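Local coordinates for protein beta-galactosidase/beta-glucuronidase (Faecalibacterium prausnitzii L2-6, PDB 6MVF) that is an FMN-binding beta-glucuronidase of glycoside hydrolase family 2 from a human gut bacterium, probably cleaving terminal beta-linked sugars from glycosides, at residues 203-214 with 227-238; 246-257 with 269-277. All coordinates share one frame; numbering follows the deposited sequence.

Interaction 1: residues 203-214 with 227-238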
# COMPACT_ATOMS: atom_id res chain seq x y z
N VAL A 203 -19.28 24.42 -20.32
CA VAL A 203 -18.10 24.28 -21.15
C VAL A 203 -17.62 25.68 -21.55
O VAL A 203 -18.39 26.48 -22.09
CB VAL A 203 -18.38 23.41 -22.38
CG1 VAL A 203 -17.08 23.14 -23.14
CG2 VAL A 203 -19.05 22.09 -21.94
N THR A 204 -16.36 25.96 -21.25
CA THR A 204 -15.66 27.13 -21.76
C THR A 204 -15.19 26.84 -23.18
O THR A 204 -14.57 25.81 -23.43
CB THR A 204 -14.46 27.48 -20.86
OG1 THR A 204 -14.92 27.75 -19.53
CG2 THR A 204 -13.67 28.68 -21.40
N ASN A 205 -15.49 27.75 -24.09
CA ASN A 205 -15.23 27.61 -25.52
C ASN A 205 -15.86 26.37 -26.13
O ASN A 205 -15.17 25.60 -26.81
CB ASN A 205 -13.73 27.60 -25.78
CG ASN A 205 -13.07 28.87 -25.33
OD1 ASN A 205 -13.57 29.97 -25.62
ND2 ASN A 205 -11.97 28.74 -24.60
N PRO A 206 -17.16 26.15 -25.97
CA PRO A 206 -17.81 25.05 -26.71
C PRO A 206 -17.77 25.33 -28.20
O PRO A 206 -17.39 26.41 -28.64
CB PRO A 206 -19.25 25.07 -26.19
CG PRO A 206 -19.48 26.49 -25.83
CD PRO A 206 -18.16 27.01 -25.31
N ASP A 207 -18.22 24.34 -28.96
CA ASP A 207 -18.11 24.35 -30.42
C ASP A 207 -18.82 23.10 -30.95
O ASP A 207 -18.94 22.11 -30.24
CB ASP A 207 -16.63 24.43 -30.81
CG ASP A 207 -16.34 23.84 -32.17
OD1 ASP A 207 -16.72 24.47 -33.19
OD2 ASP A 207 -15.70 22.75 -32.22
N ASP A 208 -19.32 23.13 -32.19
CA ASP A 208 -20.12 22.02 -32.70
C ASP A 208 -19.35 20.70 -32.77
O ASP A 208 -19.97 19.63 -32.77
CB ASP A 208 -20.68 22.36 -34.08
CG ASP A 208 -21.80 23.39 -34.02
OD1 ASP A 208 -22.38 23.58 -32.92
OD2 ASP A 208 -22.12 24.00 -35.06
N SER A 209 -18.01 20.73 -32.80
CA SER A 209 -17.24 19.49 -32.82
C SER A 209 -17.08 18.85 -31.45
O SER A 209 -16.55 17.74 -31.36
CB SER A 209 -15.85 19.75 -33.42
OG SER A 209 -15.04 20.57 -32.59
N PHE A 210 -17.52 19.52 -30.37
CA PHE A 210 -17.42 18.97 -29.03
C PHE A 210 -18.79 18.48 -28.54
O PHE A 210 -19.80 19.16 -28.72
CB PHE A 210 -16.86 20.02 -28.07
CG PHE A 210 -15.40 20.32 -28.29
CD1 PHE A 210 -14.42 19.39 -27.93
CD2 PHE A 210 -15.01 21.53 -28.83
CE1 PHE A 210 -13.08 19.65 -28.12
CE2 PHE A 210 -13.66 21.81 -29.03
CZ PHE A 210 -12.69 20.87 -28.67
N THR A 211 -18.82 17.29 -27.95
CA THR A 211 -19.98 16.80 -27.22
C THR A 211 -19.63 16.59 -25.75
O THR A 211 -18.47 16.57 -25.35
CB THR A 211 -20.50 15.48 -27.82
OG1 THR A 211 -19.40 14.57 -27.96
CG2 THR A 211 -21.17 15.68 -29.16
N VAL A 212 -20.66 16.42 -24.93
CA VAL A 212 -20.51 16.02 -23.54
C VAL A 212 -21.15 14.64 -23.37
O VAL A 212 -22.37 14.49 -23.57
CB VAL A 212 -21.11 17.05 -22.58
CG1 VAL A 212 -21.06 16.52 -21.14
CG2 VAL A 212 -20.36 18.38 -22.68
N MET A 213 -20.34 13.64 -23.03
CA MET A 213 -20.81 12.27 -22.84
C MET A 213 -20.90 12.03 -21.34
O MET A 213 -19.89 12.06 -20.63
CB MET A 213 -19.88 11.26 -23.51
CG MET A 213 -19.67 11.52 -25.00
SD MET A 213 -18.66 10.24 -25.79
CE MET A 213 -17.33 10.12 -24.59
N TYR A 214 -22.12 11.83 -20.86
CA TYR A 214 -22.41 11.61 -19.45
C TYR A 214 -22.51 10.13 -19.17
O TYR A 214 -23.17 9.40 -19.91
CB TYR A 214 -23.73 12.27 -19.06
CG TYR A 214 -23.77 13.77 -19.14
CD1 TYR A 214 -23.04 14.54 -18.26
CD2 TYR A 214 -24.58 14.42 -20.06
CE1 TYR A 214 -23.10 15.91 -18.30
CE2 TYR A 214 -24.65 15.80 -20.11
CZ TYR A 214 -23.90 16.53 -19.22
OH TYR A 214 -23.94 17.91 -19.24
N ALA A 227 -25.92 9.36 -21.32
CA ALA A 227 -26.57 10.20 -22.32
C ALA A 227 -25.52 11.15 -22.86
O ALA A 227 -24.45 11.32 -22.28
CB ALA A 227 -27.76 11.00 -21.75
N VAL A 228 -25.84 11.78 -23.99
CA VAL A 228 -24.91 12.62 -24.73
C VAL A 228 -25.58 13.93 -25.12
O VAL A 228 -26.77 13.95 -25.47
CB VAL A 228 -24.37 11.85 -25.95
CG1 VAL A 228 -23.34 12.68 -26.71
CG2 VAL A 228 -23.77 10.50 -25.48
N ARG A 229 -24.84 15.02 -25.06
CA ARG A 229 -25.40 16.33 -25.35
C ARG A 229 -24.43 17.11 -26.22
O ARG A 229 -23.23 16.81 -26.24
CB ARG A 229 -25.69 17.13 -24.06
CG ARG A 229 -26.91 16.67 -23.28
CD ARG A 229 -28.18 17.21 -23.90
NE ARG A 229 -28.66 16.35 -24.96
CZ ARG A 229 -29.50 16.74 -25.91
NH1 ARG A 229 -29.86 15.86 -26.84
NH2 ARG A 229 -29.96 18.00 -25.94
N PRO A 230 -24.92 18.12 -26.95
CA PRO A 230 -24.01 19.09 -27.57
C PRO A 230 -23.27 19.88 -26.51
O PRO A 230 -23.81 20.18 -25.45
CB PRO A 230 -24.96 19.99 -28.38
CG PRO A 230 -26.18 19.23 -28.52
CD PRO A 230 -26.32 18.40 -27.31
N SER A 231 -22.03 20.25 -26.82
CA SER A 231 -21.25 20.96 -25.81
C SER A 231 -21.80 22.35 -25.48
O SER A 231 -21.31 22.96 -24.53
CB SER A 231 -19.78 21.06 -26.22
OG SER A 231 -19.56 21.95 -27.29
N ASP A 232 -22.79 22.87 -26.21
CA ASP A 232 -23.35 24.19 -25.95
C ASP A 232 -24.81 24.11 -25.50
O ASP A 232 -25.57 25.09 -25.62
CB ASP A 232 -23.23 25.07 -27.19
CG ASP A 232 -24.14 24.60 -28.34
OD1 ASP A 232 -24.76 23.49 -28.26
OD2 ASP A 232 -24.24 25.35 -29.34
N ASN A 233 -25.22 22.94 -25.04
CA ASN A 233 -26.61 22.62 -24.75
C ASN A 233 -26.60 21.36 -23.91
O ASN A 233 -27.05 20.30 -24.37
CB ASN A 233 -27.41 22.44 -26.04
CG ASN A 233 -28.85 22.19 -25.78
OD1 ASN A 233 -29.38 22.61 -24.75
ND2 ASN A 233 -29.51 21.48 -26.69
N THR A 234 -26.08 21.46 -22.69
CA THR A 234 -25.59 20.28 -21.99
C THR A 234 -26.60 19.69 -21.02
O THR A 234 -26.39 18.57 -20.54
CB THR A 234 -24.30 20.63 -21.24
OG1 THR A 234 -24.61 21.42 -20.09
CG2 THR A 234 -23.34 21.40 -22.14
N ALA A 235 -27.69 20.38 -20.74
CA ALA A 235 -28.63 19.88 -19.75
C ALA A 235 -29.34 18.62 -20.25
O ALA A 235 -29.76 18.54 -21.40
CB ALA A 235 -29.65 20.97 -19.40
N ILE A 236 -29.46 17.64 -19.37
CA ILE A 236 -30.10 16.37 -19.70
C ILE A 236 -30.56 15.76 -18.39
O ILE A 236 -30.01 16.04 -17.33
CB ILE A 236 -29.13 15.43 -20.45
CG1 ILE A 236 -29.88 14.24 -21.03
CG2 ILE A 236 -28.04 14.92 -19.53
CD1 ILE A 236 -30.63 14.56 -22.28
N SER A 237 -31.58 14.91 -18.47
CA SER A 237 -32.03 14.14 -17.32
C SER A 237 -31.82 12.66 -17.60
O SER A 237 -32.32 12.15 -18.61
CB SER A 237 -33.49 14.44 -17.02
OG SER A 237 -33.99 13.49 -16.11
N ILE A 238 -31.09 11.97 -16.72
CA ILE A 238 -30.75 10.57 -16.90
C ILE A 238 -31.44 9.74 -15.82
O ILE A 238 -31.46 10.13 -14.65
CB ILE A 238 -29.23 10.34 -16.85
CG1 ILE A 238 -28.50 11.45 -17.62
CG2 ILE A 238 -28.90 8.94 -17.37
CD1 ILE A 238 -27.13 11.05 -18.09
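Y214 and T234 meet through a buried polar bond: Y214 OH donates to T234 O at 2.9 Å, standing above the plane of that carbonyl, and Y214 OH and T234 OG1 both also bond to S201. Four backbone bonds pair V212 with R229 and Y214 with A227, the straightest being V212 N to R229 O (N-H...O 170°). Beyond P230 the ladder gives way to turns. S231 N still bonds F210 O, and S231 OG donates to D207 O at 3.0 Å. F210 N closes its own beta turn on the opposite face of that same carbonyl, so two donors grip D207 O. With chi1 at -66°, CG anti to its carbonyl carbon, the Y214 ring reaches I236, CD2 lying 3.5 Å from I236 CG2, while Y214 CB packs on I238 CD1. R229 CG comes in at the ring's edge, while its guanidinium forms a salt bridge with E652 of the second subunit. On the sheet face opposite V212 and Y214, M213 CG and V228 CG1 touch. The hairpin 211-217/223-230 belongs to the immunoglobulin-like sandwich domain of family 2. Strand 254-262 flanks 211-217, strand 195-204 pairs with 236-240, and a strand of the second subunit continues the sheet beyond A227.

Interaction 2: residues 246-257 with 269-277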
# COMPACT_ATOMS: atom_id res chain seq x y z
N TRP A 246 -29.53 7.03 -0.85
CA TRP A 246 -28.58 7.52 0.15
C TRP A 246 -29.29 7.83 1.47
O TRP A 246 -30.33 8.51 1.49
CB TRP A 246 -27.88 8.78 -0.39
CG TRP A 246 -26.78 9.29 0.51
CD1 TRP A 246 -25.45 9.02 0.41
CD2 TRP A 246 -26.93 10.14 1.66
NE1 TRP A 246 -24.75 9.66 1.41
CE2 TRP A 246 -25.64 10.35 2.19
CE3 TRP A 246 -28.02 10.76 2.28
CZ2 TRP A 246 -25.42 11.14 3.33
CZ3 TRP A 246 -27.79 11.54 3.39
CH2 TRP A 246 -26.50 11.72 3.91
N SER A 247 -28.73 7.35 2.58
CA SER A 247 -29.16 7.79 3.91
C SER A 247 -27.96 7.75 4.84
O SER A 247 -26.89 7.26 4.48
CB SER A 247 -30.31 6.95 4.47
OG SER A 247 -29.85 5.69 4.93
N MET A 248 -28.12 8.30 6.05
CA MET A 248 -27.02 8.29 7.03
C MET A 248 -26.62 6.87 7.41
O MET A 248 -25.43 6.60 7.62
CB MET A 248 -27.39 9.08 8.30
CG MET A 248 -27.57 10.58 8.04
SD MET A 248 -29.20 11.00 7.35
CE MET A 248 -30.21 10.68 8.81
N ASP A 249 -27.59 5.95 7.47
CA ASP A 249 -27.28 4.56 7.77
C ASP A 249 -26.70 3.79 6.58
O ASP A 249 -25.84 2.92 6.76
CB ASP A 249 -28.52 3.87 8.31
CG ASP A 249 -28.74 4.15 9.79
OD1 ASP A 249 -27.75 4.52 10.48
OD2 ASP A 249 -29.89 4.00 10.25
N GLU A 250 -27.15 4.10 5.35
CA GLU A 250 -26.66 3.48 4.11
C GLU A 250 -26.30 4.57 3.10
O GLU A 250 -27.10 4.90 2.22
CB GLU A 250 -27.71 2.56 3.49
CG GLU A 250 -27.95 1.24 4.21
CD GLU A 250 -28.80 0.27 3.36
OE1 GLU A 250 -28.26 -0.31 2.37
OE2 GLU A 250 -30.01 0.12 3.67
N PRO A 251 -25.12 5.15 3.21
CA PRO A 251 -24.78 6.27 2.31
C PRO A 251 -24.34 5.82 0.92
O PRO A 251 -23.20 6.03 0.50
CB PRO A 251 -23.65 6.97 3.07
CG PRO A 251 -22.98 5.82 3.77
CD PRO A 251 -24.11 4.98 4.26
N ASN A 252 -25.27 5.22 0.17
CA ASN A 252 -24.97 4.73 -1.18
C ASN A 252 -24.67 5.88 -2.13
O ASN A 252 -25.42 6.86 -2.19
CB ASN A 252 -26.12 3.89 -1.72
CG ASN A 252 -26.36 2.62 -0.91
OD1 ASN A 252 -25.49 1.75 -0.82
ND2 ASN A 252 -27.55 2.51 -0.34
N LEU A 253 -23.59 5.76 -2.89
CA LEU A 253 -23.16 6.84 -3.77
C LEU A 253 -23.11 6.36 -5.21
O LEU A 253 -22.67 5.24 -5.50
CB LEU A 253 -21.79 7.39 -3.34
CG LEU A 253 -21.79 8.09 -2.00
CD1 LEU A 253 -20.39 8.41 -1.53
CD2 LEU A 253 -22.60 9.36 -2.11
N TYR A 254 -23.57 7.22 -6.12
CA TYR A 254 -23.31 7.09 -7.54
C TYR A 254 -22.23 8.10 -7.95
O TYR A 254 -21.95 9.07 -7.25
CB TYR A 254 -24.59 7.31 -8.36
CG TYR A 254 -25.62 6.23 -8.11
CD1 TYR A 254 -26.41 6.22 -6.96
CD2 TYR A 254 -25.78 5.19 -9.03
CE1 TYR A 254 -27.34 5.21 -6.75
CE2 TYR A 254 -26.70 4.21 -8.82
CZ TYR A 254 -27.47 4.21 -7.69
OH TYR A 254 -28.38 3.20 -7.52
N THR A 255 -21.63 7.85 -9.11
CA THR A 255 -20.61 8.73 -9.67
C THR A 255 -21.09 9.20 -11.04
O THR A 255 -21.28 8.38 -11.95
CB THR A 255 -19.26 8.01 -9.79
OG1 THR A 255 -18.83 7.59 -8.49
CG2 THR A 255 -18.22 8.95 -10.38
N VAL A 256 -21.28 10.50 -11.18
CA VAL A 256 -21.58 11.09 -12.48
C VAL A 256 -20.26 11.54 -13.10
O VAL A 256 -19.51 12.30 -12.49
CB VAL A 256 -22.57 12.25 -12.36
CG1 VAL A 256 -22.90 12.82 -13.73
CG2 VAL A 256 -23.85 11.77 -11.66
N VAL A 257 -19.96 11.04 -14.29
CA VAL A 257 -18.75 11.37 -15.02
C VAL A 257 -19.17 12.16 -16.26
O VAL A 257 -20.16 11.81 -16.91
CB VAL A 257 -17.98 10.10 -15.41
CG1 VAL A 257 -16.75 10.44 -16.26
CG2 VAL A 257 -17.61 9.30 -14.14
N GLU A 269 -12.46 15.97 -18.60
CA GLU A 269 -13.22 14.99 -17.82
C GLU A 269 -13.34 15.47 -16.38
O GLU A 269 -12.32 15.73 -15.73
CB GLU A 269 -12.54 13.62 -17.88
CG GLU A 269 -13.15 12.52 -17.01
CD GLU A 269 -12.33 11.21 -17.09
OE1 GLU A 269 -12.67 10.33 -17.93
OE2 GLU A 269 -11.32 11.09 -16.32
N ILE A 270 -14.57 15.58 -15.90
CA ILE A 270 -14.85 15.90 -14.51
C ILE A 270 -15.89 14.92 -13.98
O ILE A 270 -16.58 14.24 -14.73
CB ILE A 270 -15.35 17.35 -14.32
CG1 ILE A 270 -16.66 17.55 -15.08
CG2 ILE A 270 -14.28 18.34 -14.75
CD1 ILE A 270 -17.22 18.94 -14.94
N TYR A 271 -15.98 14.84 -12.65
CA TYR A 271 -16.87 13.86 -12.06
C TYR A 271 -17.34 14.33 -10.69
O TYR A 271 -16.83 15.30 -10.12
CB TYR A 271 -16.21 12.48 -11.98
CG TYR A 271 -14.96 12.42 -11.15
CD1 TYR A 271 -13.70 12.48 -11.74
CD2 TYR A 271 -15.03 12.29 -9.75
CE1 TYR A 271 -12.54 12.42 -10.97
CE2 TYR A 271 -13.88 12.24 -8.97
CZ TYR A 271 -12.64 12.30 -9.58
OH TYR A 271 -11.50 12.23 -8.81
N ALA A 272 -18.34 13.62 -10.17
CA ALA A 272 -19.02 14.03 -8.95
C ALA A 272 -19.66 12.82 -8.30
O ALA A 272 -20.36 12.04 -8.96
CB ALA A 272 -20.08 15.10 -9.25
N ASN A 273 -19.44 12.66 -7.00
CA ASN A 273 -20.14 11.68 -6.20
C ASN A 273 -21.44 12.30 -5.68
O ASN A 273 -21.44 13.43 -5.17
CB ASN A 273 -19.26 11.20 -5.05
CG ASN A 273 -17.99 10.52 -5.55
OD1 ASN A 273 -17.90 10.13 -6.71
ND2 ASN A 273 -17.02 10.36 -4.66
N VAL A 274 -22.55 11.58 -5.86
CA VAL A 274 -23.86 12.10 -5.52
C VAL A 274 -24.68 10.98 -4.90
O VAL A 274 -24.38 9.79 -5.06
CB VAL A 274 -24.60 12.69 -6.75
CG1 VAL A 274 -23.77 13.82 -7.40
CG2 VAL A 274 -24.94 11.60 -7.75
N GLY A 275 -25.71 11.38 -4.16
CA GLY A 275 -26.61 10.44 -3.53
C GLY A 275 -28.05 10.79 -3.83
O GLY A 275 -28.38 11.95 -4.09
N VAL A 276 -28.90 9.77 -3.79
CA VAL A 276 -30.33 9.90 -4.05
C VAL A 276 -31.06 9.88 -2.71
O VAL A 276 -31.09 8.86 -2.02
CB VAL A 276 -30.83 8.77 -4.97
CG1 VAL A 276 -32.20 9.11 -5.51
CG2 VAL A 276 -29.82 8.51 -6.09
N ARG A 277 -31.66 11.01 -2.33
CA ARG A 277 -32.50 11.03 -1.14
C ARG A 277 -33.49 12.16 -1.27
O ARG A 277 -33.22 13.17 -1.92
CB ARG A 277 -31.70 11.21 0.16
CG ARG A 277 -31.20 12.61 0.43
CD ARG A 277 -29.94 12.87 -0.32
NE ARG A 277 -29.44 14.23 -0.16
CZ ARG A 277 -29.93 15.28 -0.82
NH1 ARG A 277 -30.96 15.10 -1.65
NH2 ARG A 277 -29.42 16.50 -0.62
O HOH W 1 -27.65 7.11 -3.62
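W246 and R277 lie side by side and point the same way, with the indole and guanidinium planes 67° apart. W246 CE3 sits near the guanidinium plane, at its edge, and meets R277 CD at 3.9 Å. The indole gets there with chi1 at -175°, its CG trans to the backbone N. Both polar ends bond outward, W246 NE1 to D348 O and R277 NE to P389 O, and W246 N donates to V276 O at 2.7 Å. Nearby, a water accepts from V276 N at 2.9 Å and donates to N252 O, bridging the two segments past the Y254-V274 pair. Strands 254-262 and 265-274 form an antiparallel hairpin in the family 2 sandwich domain, with Y254-V274 and V256-A272 as hydrogen-bonded pairs. On their face, V256 CG2 meets V274 CG2 at 4.1 Å, the two valines crossing at a slant. V185 of the facing sheet packs against both valines, and F197 against V274. Past the paired residues, V276 CG2 approaches the Y254 ring obliquely near CD1 and CE1. The other face carries T255 and N273, aligned alongside each other with OG1 and OD1 3.2 Å apart, and then V257 CG2 against Y271 CB at 4.1 Å.

How the interactions relate
Interactions 1 and 2 each contain an outer strand pair of one sheet, four-stranded within the chain; interaction 1 also reaches strands 195-204 and 236-240 of the facing sheet. Strands 211-217 and 254-262 are neighbours, and Y214 CD1 comes 4.2 Å from V257 O where the contacts meet. Both are largely buried. Residues 203-214 with 227-238 run out into turns whose P206, D207, D208 and D232 are exposed, while the buried S231 supplies polar links, and their outer strand faces the second subunit. Residues 246-257 with 269-277 lie nearer the chain's centre, with valines toward the facing sheet and an indole and guanidinium directed at the TIM-barrel region. The V203 side chain is about 9 Å from bound FMN, that of I270 about 8 Å.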